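Local coordinates for PbICP-C (Plasmodium berghei, PDB 3PNR), which probably inhibits papain-family cysteine proteases, in the manner of the falstatin and chagasin inhibitors, at residues 154-166 with 175-187. Numbering follows the deposited sequence.
Sequences KGHKPGKYYIVYS and SGANTKIIYVTVQ
Tyr161 and Val184 trade a pair of backbone hydrogen bonds near one end of an antiparallel beta hairpin, strand 159-166 against strand 178-186, the two inner strands of one sheet of a beta sandwich consistent with the immunoglobulin-like fold of chagasin-type inhibitors. The same double bonding recurs at Ile163 with Ile182, where Ile163 N reaches Ile182 O over 2.9 Å, and at Tyr165 with Lys180. On the face carrying Tyr161, Ile163, Tyr165 and Ile182, the hairpin looks into the core. Ile163 and Ile182 pair at their roots, CB to CB 4.1 Å, and Ile163 goes on to Val102 of strand 100-107. Tyr165 turns its ring edge to Ile182, CE2 lying 3.9 Å from CG1, while its hydroxyl bonds Ser151 of the facing sheet. The end of Lys180 leads away from the partner strand, NZ forming a salt bridge with Glu43 OE1. Tyr161 CE2 meets Val186 CG2, the ring crossing the valine at a slant.

The other face is partly exposed around two tyrosines. Tyr183 has CG anti to its N (chi1 -175°), whereas Tyr162 has it anti to the carbonyl carbon (-74°); the rings pair obliquely, planes 38° apart, with the CD1 side of Tyr183 over one face of Tyr162, though their closeness is doubtful. Ile181 CG2 meets Tyr162 CD1 at the ring edge, 3.6 Å away. Toward the hairpin's connecting loop, Ser166 OG and Thr179 OG1 share a hydrogen bond of 2.9 Å.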
# COMPACT_ATOMS: atom_id res chain seq x y z
N LYS B 154 -3.38 13.72 28.09
CA LYS B 154 -3.44 13.88 29.54
C LYS B 154 -3.19 15.32 29.99
O LYS B 154 -2.13 15.90 29.70
CB LYS B 154 -2.46 12.93 30.23
CG LYS B 154 -2.32 13.13 31.73
CD LYS B 154 -1.34 12.13 32.31
CE LYS B 154 -0.75 12.61 33.63
NZ LYS B 154 0.33 11.70 34.10
N GLY B 155 -4.16 15.89 30.69
CA GLY B 155 -4.06 17.25 31.20
C GLY B 155 -3.32 17.31 32.53
O GLY B 155 -3.40 16.39 33.35
N HIS B 156 -2.59 18.40 32.74
CA HIS B 156 -1.83 18.60 33.97
C HIS B 156 -2.18 19.94 34.61
O HIS B 156 -1.79 20.22 35.75
CB HIS B 156 -0.33 18.54 33.68
CG HIS B 156 0.13 17.21 33.16
ND1 HIS B 156 1.09 17.09 32.18
CD2 HIS B 156 -0.24 15.95 33.49
CE1 HIS B 156 1.30 15.81 31.93
NE2 HIS B 156 0.51 15.10 32.71
N LYS B 157 -2.90 20.77 33.87
CA LYS B 157 -3.18 22.13 34.29
C LYS B 157 -4.37 22.67 33.53
O LYS B 157 -4.52 22.42 32.33
CB LYS B 157 -1.96 23.01 34.02
CG LYS B 157 -2.18 24.49 34.25
CD LYS B 157 -0.90 25.25 34.02
CE LYS B 157 0.26 24.56 34.71
NZ LYS B 157 1.58 25.09 34.27
N PRO B 158 -5.25 23.40 34.23
CA PRO B 158 -6.40 24.01 33.56
C PRO B 158 -5.97 24.83 32.35
O PRO B 158 -4.88 25.42 32.36
CB PRO B 158 -6.99 24.91 34.65
CG PRO B 158 -6.58 24.25 35.93
CD PRO B 158 -5.22 23.68 35.67
N GLY B 159 -6.81 24.87 31.33
CA GLY B 159 -6.52 25.65 30.14
C GLY B 159 -7.29 25.22 28.90
O GLY B 159 -8.14 24.32 28.96
N LYS B 160 -7.01 25.88 27.78
CA LYS B 160 -7.57 25.51 26.49
C LYS B 160 -6.44 25.11 25.55
O LYS B 160 -5.45 25.82 25.41
CB LYS B 160 -8.37 26.66 25.88
CG LYS B 160 -9.58 27.07 26.69
CD LYS B 160 -10.51 25.89 26.93
CE LYS B 160 -11.78 26.34 27.64
NZ LYS B 160 -11.48 27.14 28.87
N TYR B 161 -6.59 23.95 24.90
CA TYR B 161 -5.52 23.41 24.07
C TYR B 161 -6.03 22.95 22.70
O TYR B 161 -7.03 22.23 22.61
CB TYR B 161 -4.83 22.26 24.79
CG TYR B 161 -4.36 22.60 26.19
CD1 TYR B 161 -3.13 23.22 26.41
CD2 TYR B 161 -5.14 22.30 27.30
CE1 TYR B 161 -2.70 23.53 27.68
CE2 TYR B 161 -4.72 22.61 28.58
CZ TYR B 161 -3.50 23.23 28.76
OH TYR B 161 -3.08 23.54 30.03
N TYR B 162 -5.33 23.38 21.65
CA TYR B 162 -5.59 22.91 20.29
C TYR B 162 -4.61 21.80 19.94
O TYR B 162 -3.42 22.06 19.72
CB TYR B 162 -5.45 24.05 19.28
CG TYR B 162 -6.59 25.03 19.29
CD1 TYR B 162 -7.82 24.70 18.73
CD2 TYR B 162 -6.45 26.28 19.87
CE1 TYR B 162 -8.87 25.59 18.73
CE2 TYR B 162 -7.50 27.18 19.89
CZ TYR B 162 -8.70 26.83 19.32
OH TYR B 162 -9.75 27.72 19.33
N ILE B 163 -5.11 20.57 19.91
CA ILE B 163 -4.31 19.41 19.54
C ILE B 163 -4.57 19.03 18.08
O ILE B 163 -5.72 18.81 17.69
CB ILE B 163 -4.64 18.20 20.43
CG1 ILE B 163 -4.64 18.63 21.90
CG2 ILE B 163 -3.65 17.07 20.17
CD1 ILE B 163 -4.70 17.48 22.87
N VAL B 164 -3.52 18.97 17.28
CA VAL B 164 -3.69 18.75 15.84
C VAL B 164 -3.18 17.40 15.34
O VAL B 164 -2.02 17.03 15.52
CB VAL B 164 -3.06 19.89 15.02
CG1 VAL B 164 -3.32 19.67 13.54
CG2 VAL B 164 -3.63 21.22 15.46
N TYR B 165 -4.08 16.65 14.71
CA TYR B 165 -3.72 15.38 14.08
C TYR B 165 -4.00 15.48 12.60
O TYR B 165 -4.91 16.20 12.18
CB TYR B 165 -4.56 14.25 14.64
CG TYR B 165 -4.37 13.97 16.11
CD1 TYR B 165 -3.29 13.23 16.56
CD2 TYR B 165 -5.29 14.43 17.05
CE1 TYR B 165 -3.12 12.96 17.90
CE2 TYR B 165 -5.13 14.17 18.39
CZ TYR B 165 -4.04 13.43 18.81
OH TYR B 165 -3.86 13.15 20.15
N SER B 166 -3.24 14.76 11.80
CA SER B 166 -3.59 14.67 10.39
C SER B 166 -3.22 13.33 9.79
O SER B 166 -2.20 12.73 10.14
CB SER B 166 -2.97 15.81 9.59
OG SER B 166 -3.78 16.10 8.46
N SER B 175 -2.28 16.03 -1.17
CA SER B 175 -3.20 15.05 -1.72
C SER B 175 -4.11 14.45 -0.66
O SER B 175 -3.80 13.41 -0.09
CB SER B 175 -2.43 13.92 -2.43
OG SER B 175 -1.49 14.43 -3.36
N GLY B 176 -5.22 15.13 -0.39
CA GLY B 176 -6.30 14.56 0.42
C GLY B 176 -5.99 14.40 1.89
O GLY B 176 -6.36 13.39 2.50
N ALA B 177 -5.34 15.40 2.47
CA ALA B 177 -5.05 15.40 3.90
C ALA B 177 -6.30 15.66 4.75
O ALA B 177 -6.98 16.67 4.57
CB ALA B 177 -3.96 16.42 4.23
N ASN B 178 -6.60 14.72 5.65
CA ASN B 178 -7.70 14.86 6.59
C ASN B 178 -7.17 15.28 7.96
O ASN B 178 -6.51 14.50 8.65
CB ASN B 178 -8.48 13.55 6.74
CG ASN B 178 -9.30 13.20 5.52
OD1 ASN B 178 -10.53 13.14 5.58
ND2 ASN B 178 -8.63 12.95 4.40
N THR B 179 -7.47 16.51 8.37
CA THR B 179 -6.92 17.06 9.59
C THR B 179 -7.94 17.10 10.71
O THR B 179 -9.08 17.52 10.50
CB THR B 179 -6.36 18.46 9.33
OG1 THR B 179 -5.50 18.41 8.18
CG2 THR B 179 -5.59 18.97 10.53
N LYS B 180 -7.54 16.64 11.89
CA LYS B 180 -8.41 16.67 13.07
C LYS B 180 -7.83 17.56 14.16
O LYS B 180 -6.80 17.25 14.75
CB LYS B 180 -8.63 15.27 13.64
CG LYS B 180 -9.12 14.23 12.63
CD LYS B 180 -10.37 14.66 11.88
CE LYS B 180 -11.02 13.46 11.20
NZ LYS B 180 -11.61 13.82 9.87
N ILE B 181 -8.51 18.68 14.42
CA ILE B 181 -8.20 19.52 15.58
C ILE B 181 -9.09 19.16 16.76
O ILE B 181 -10.32 19.22 16.66
CB ILE B 181 -8.45 20.99 15.27
CG1 ILE B 181 -7.72 21.39 13.98
CG2 ILE B 181 -8.03 21.86 16.47
CD1 ILE B 181 -8.46 22.44 13.18
N ILE B 182 -8.48 18.78 17.87
CA ILE B 182 -9.21 18.56 19.10
C ILE B 182 -9.07 19.82 19.95
O ILE B 182 -7.96 20.24 20.27
CB ILE B 182 -8.66 17.38 19.91
CG1 ILE B 182 -8.40 16.19 18.99
CG2 ILE B 182 -9.61 17.02 21.03
CD1 ILE B 182 -9.51 15.96 18.01
N TYR B 183 -10.21 20.42 20.29
CA TYR B 183 -10.21 21.57 21.18
C TYR B 183 -10.54 21.12 22.60
O TYR B 183 -11.70 20.97 22.97
CB TYR B 183 -11.20 22.63 20.71
CG TYR B 183 -11.13 23.89 21.54
CD1 TYR B 183 -9.97 24.65 21.58
CD2 TYR B 183 -12.22 24.31 22.29
CE1 TYR B 183 -9.89 25.79 22.35
CE2 TYR B 183 -12.16 25.46 23.05
CZ TYR B 183 -10.99 26.20 23.08
OH TYR B 183 -10.93 27.34 23.84
N VAL B 184 -9.49 20.90 23.39
CA VAL B 184 -9.62 20.35 24.73
C VAL B 184 -9.55 21.42 25.82
O VAL B 184 -8.69 22.31 25.79
CB VAL B 184 -8.52 19.30 25.00
CG1 VAL B 184 -8.54 18.86 26.46
CG2 VAL B 184 -8.69 18.11 24.07
N THR B 185 -10.47 21.34 26.77
CA THR B 185 -10.47 22.25 27.91
C THR B 185 -10.13 21.49 29.19
O THR B 185 -10.87 20.60 29.60
CB THR B 185 -11.84 22.95 28.09
OG1 THR B 185 -12.79 22.00 28.58
CG2 THR B 185 -12.33 23.52 26.76
N VAL B 186 -9.00 21.82 29.79
CA VAL B 186 -8.61 21.23 31.08
C VAL B 186 -9.16 22.06 32.24
O VAL B 186 -8.78 23.22 32.43
CB VAL B 186 -7.08 21.11 31.22
CG1 VAL B 186 -6.72 20.57 32.59
CG2 VAL B 186 -6.52 20.22 30.12
N GLN B 187 -10.07 21.47 33.01
CA GLN B 187 -10.68 22.16 34.13
C GLN B 187 -10.53 21.35 35.42
O GLN B 187 -10.72 20.14 35.42
CB GLN B 187 -12.16 22.41 33.85
CG GLN B 187 -13.04 21.20 34.11
CD GLN B 187 -14.25 21.15 33.20
OE1 GLN B 187 -14.18 21.58 32.05
NE2 GLN B 187 -15.35 20.61 33.70
OXT GLN B 187 -10.21 21.90 36.47